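CYCLIN domain-containing protein (PDB 6Z3U) probably serves as the cyclin H-type regulatory subunit of the CDK-activating kinase complex, supporting the activity of its cyclin-dependent kinase partner. Local coordinates at residues A38-I43 with P78-P83. Residues are numbered along the deposited sequence; the frame is centred on the assembly and turned at random.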
ATOM      1  N   ALA A  38       7.894  23.916  20.689  1.00 67.20           N
ATOM      2  CA  ALA A  38       9.246  23.378  20.586  1.00 54.00           C
ATOM      3  C   ALA A  38      10.013  24.049  19.455  1.00 54.42           C
ATOM      4  O   ALA A  38      11.192  24.384  19.608  1.00 62.84           O
ATOM      5  CB  ALA A  38       9.201  21.864  20.379  1.00 59.87           C
ATOM      6  N   ALA A  39       9.358  24.244  18.305  1.00 59.93           N
ATOM      7  CA  ALA A  39       9.989  24.955  17.200  1.00 60.34           C
ATOM      8  C   ALA A  39      10.337  26.380  17.600  1.00 72.64           C
ATOM      9  O   ALA A  39      11.394  26.901  17.224  1.00 68.77           O
ATOM     10  CB  ALA A  39       9.067  24.963  15.981  1.00 61.14           C
ATOM     11  N   ARG A  40       9.454  27.029  18.366  1.00 73.84           N
ATOM     12  CA  ARG A  40       9.728  28.382  18.830  1.00 72.13           C
ATOM     13  C   ARG A  40      10.998  28.403  19.672  1.00 71.93           C
ATOM     14  O   ARG A  40      11.854  29.278  19.504  1.00 72.85           O
ATOM     15  CB  ARG A  40       8.554  28.902  19.662  1.00 73.29           C
ATOM     16  CG  ARG A  40       8.338  30.418  19.619  1.00 73.71           C
ATOM     17  CD  ARG A  40       7.506  30.847  20.819  1.00 92.22           C
ATOM     18  NE  ARG A  40       6.151  30.304  20.822  1.00101.16           N
ATOM     19  CZ  ARG A  40       5.436  30.122  21.930  1.00 97.09           C
ATOM     20  NH1 ARG A  40       4.210  29.623  21.860  1.00 94.23           N
ATOM     21  NH2 ARG A  40       5.966  30.395  23.118  1.00 83.61           N
ATOM     22  N   ALA A  41      11.136  27.429  20.580  1.00 61.62           N
ATOM     23  CA  ALA A  41      12.309  27.355  21.443  1.00 61.99           C
ATOM     24  C   ALA A  41      13.565  27.032  20.649  1.00 58.50           C
ATOM     25  O   ALA A  41      14.637  27.581  20.927  1.00 60.28           O
ATOM     26  CB  ALA A  41      12.089  26.304  22.531  1.00 64.44           C
ATOM     27  N   ARG A  42      13.454  26.145  19.657  1.00 59.09           N
ATOM     28  CA  ARG A  42      14.626  25.737  18.891  1.00 60.63           C
ATOM     29  C   ARG A  42      15.155  26.878  18.032  1.00 58.29           C
ATOM     30  O   ARG A  42      16.371  27.090  17.956  1.00 50.99           O
ATOM     31  CB  ARG A  42      14.290  24.520  18.025  1.00 65.32           C
ATOM     32  CG  ARG A  42      14.161  23.226  18.813  1.00 64.20           C
ATOM     33  CD  ARG A  42      14.104  21.999  17.906  1.00 80.43           C
ATOM     34  NE  ARG A  42      12.786  21.788  17.309  1.00 75.88           N
ATOM     35  CZ  ARG A  42      12.437  22.168  16.083  1.00 71.36           C
ATOM     36  NH1 ARG A  42      11.211  21.918  15.645  1.00 74.69           N
ATOM     37  NH2 ARG A  42      13.300  22.796  15.293  1.00 64.85           N
ATOM     38  N   ILE A  43      14.262  27.623  17.377  1.00 62.44           N
ATOM     39  CA  ILE A  43      14.697  28.739  16.544  1.00 63.01           C
ATOM     40  C   ILE A  43      15.241  29.868  17.411  1.00 62.99           C
ATOM     41  O   ILE A  43      16.204  30.548  17.036  1.00 58.06           O
ATOM     42  CB  ILE A  43      13.542  29.220  15.645  1.00 61.74           C
ATOM     43  CG1 ILE A  43      13.081  28.090  14.720  1.00 57.41           C
ATOM     44  CG2 ILE A  43      13.979  30.431  14.829  1.00 60.43           C
ATOM     45  CD1 ILE A  43      11.797  28.384  13.972  1.00 58.33           C
ATOM     46  N   PRO A  78      12.198  37.817  16.731  1.00 73.79           N
ATOM     47  CA  PRO A  78      11.016  38.158  15.939  1.00 73.28           C
ATOM     48  C   PRO A  78       9.737  37.584  16.542  1.00 69.32           C
ATOM     49  O   PRO A  78       9.755  36.826  17.513  1.00 69.19           O
ATOM     50  CB  PRO A  78      11.320  37.512  14.581  1.00 73.66           C
ATOM     51  CG  PRO A  78      12.109  36.297  14.936  1.00 73.60           C
ATOM     52  CD  PRO A  78      12.915  36.655  16.170  1.00 74.99           C
ATOM     53  N   GLU A  79       8.616  37.970  15.937  1.00 74.01           N
ATOM     54  CA  GLU A  79       7.310  37.457  16.331  1.00 70.61           C
ATOM     55  C   GLU A  79       7.077  36.108  15.661  1.00 65.75           C
ATOM     56  O   GLU A  79       7.050  36.019  14.430  1.00 66.43           O
ATOM     57  CB  GLU A  79       6.208  38.440  15.942  1.00 76.58           C
ATOM     58  CG  GLU A  79       6.473  39.876  16.349  1.00 73.38           C
ATOM     59  CD  GLU A  79       5.434  40.827  15.788  1.00 92.41           C
ATOM     60  OE1 GLU A  79       5.749  42.026  15.622  1.00 93.68           O
ATOM     61  OE2 GLU A  79       4.306  40.367  15.503  1.00 76.70           O
ATOM     62  N   PHE A  80       6.915  35.061  16.465  1.00 64.98           N
ATOM     63  CA  PHE A  80       6.687  33.721  15.943  1.00 62.25           C
ATOM     64  C   PHE A  80       5.202  33.502  15.678  1.00 67.33           C
ATOM     65  O   PHE A  80       4.341  34.108  16.318  1.00 78.38           O
ATOM     66  CB  PHE A  80       7.212  32.676  16.928  1.00 69.08           C
ATOM     67  CG  PHE A  80       8.697  32.745  17.142  1.00 71.12           C
ATOM     68  CD1 PHE A  80       9.571  32.089  16.292  1.00 67.46           C
ATOM     69  CD2 PHE A  80       9.219  33.477  18.195  1.00 71.37           C
ATOM     70  CE1 PHE A  80      10.936  32.160  16.489  1.00 60.56           C
ATOM     71  CE2 PHE A  80      10.583  33.549  18.398  1.00 73.48           C
ATOM     72  CZ  PHE A  80      11.441  32.891  17.544  1.00 63.07           C
ATOM     73  N   LEU A  81       4.909  32.618  14.725  1.00 63.37           N
ATOM     74  CA  LEU A  81       3.526  32.338  14.360  1.00 67.41           C
ATOM     75  C   LEU A  81       2.770  31.698  15.519  1.00 60.64           C
ATOM     76  O   LEU A  81       3.331  30.918  16.294  1.00 59.32           O
ATOM     77  CB  LEU A  81       3.475  31.421  13.137  1.00 68.61           C
ATOM     78  CG  LEU A  81       3.904  31.998  11.787  1.00 67.82           C
ATOM     79  CD1 LEU A  81       3.546  31.033  10.670  1.00 53.38           C
ATOM     80  CD2 LEU A  81       3.248  33.350  11.541  1.00 70.77           C
ATOM     81  N   THR A  82       1.479  32.038  15.631  1.00 60.79           N
ATOM     82  CA  THR A  82       0.604  31.408  16.607  1.00 61.47           C
ATOM     83  C   THR A  82       0.171  30.032  16.099  1.00 70.82           C
ATOM     84  O   THR A  82       0.030  29.829  14.890  1.00 71.11           O
ATOM     85  CB  THR A  82      -0.633  32.272  16.843  1.00 68.75           C
ATOM     86  OG1 THR A  82      -0.340  33.635  16.513  1.00 89.91           O
ATOM     87  CG2 THR A  82      -1.088  32.207  18.289  1.00 72.64           C
ATOM     88  N   PRO A  83      -0.039  29.063  17.001  1.00 81.10           N
ATOM     89  CA  PRO A  83      -0.527  27.748  16.547  1.00 59.09           C
ATOM     90  C   PRO A  83      -1.723  27.834  15.611  1.00 56.95           C
ATOM     91  O   PRO A  83      -1.810  27.057  14.653  1.00 62.68           O
ATOM     92  CB  PRO A  83      -0.880  27.042  17.864  1.00 58.44           C
ATOM     93  CG  PRO A  83       0.050  27.640  18.867  1.00 67.10           C
ATOM     94  CD  PRO A  83       0.251  29.076  18.448  1.00 74.48           C
TER
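With chi1 at -63°, F80 CG lies anti to its own carbonyl carbon and beside the backbone N, which sends the ring across to helix 25-48, where R40, whose CG stands anti to the backbone N (chi1 -150°), lays the start of its side chain on one ring face. The contact is a CH-pi one: R40 CG lies 3.7 Å from the centroid of the F80 ring, displaced from the centre toward the CG-CD2 bond, with F80 CG at 3.4 Å from R40 CG. Beyond CG the arginine chain bends at chi3, and its guanidinium plane is tilted 39° from the ring. One turn further along the helix, I43 meets the ring edge, its CG2 close to the ring plane and 3.9 Å from F80 CE1. In this all-helical, cyclin H-type protein with two cyclin-like domains, residues 78-82 end the loop after helix 25-48 and P83 starts helix 83-103; F80 packs the loop on helix 25-48 without a hydrogen bond between the two segments. L81 packs on helix 343-358. Losing the ring to an alanine here is likely to leave R40 CG without the face it lies on and I43 CG2 without the edge beside it. T44 and C360 also touch the phenylalanine side chain.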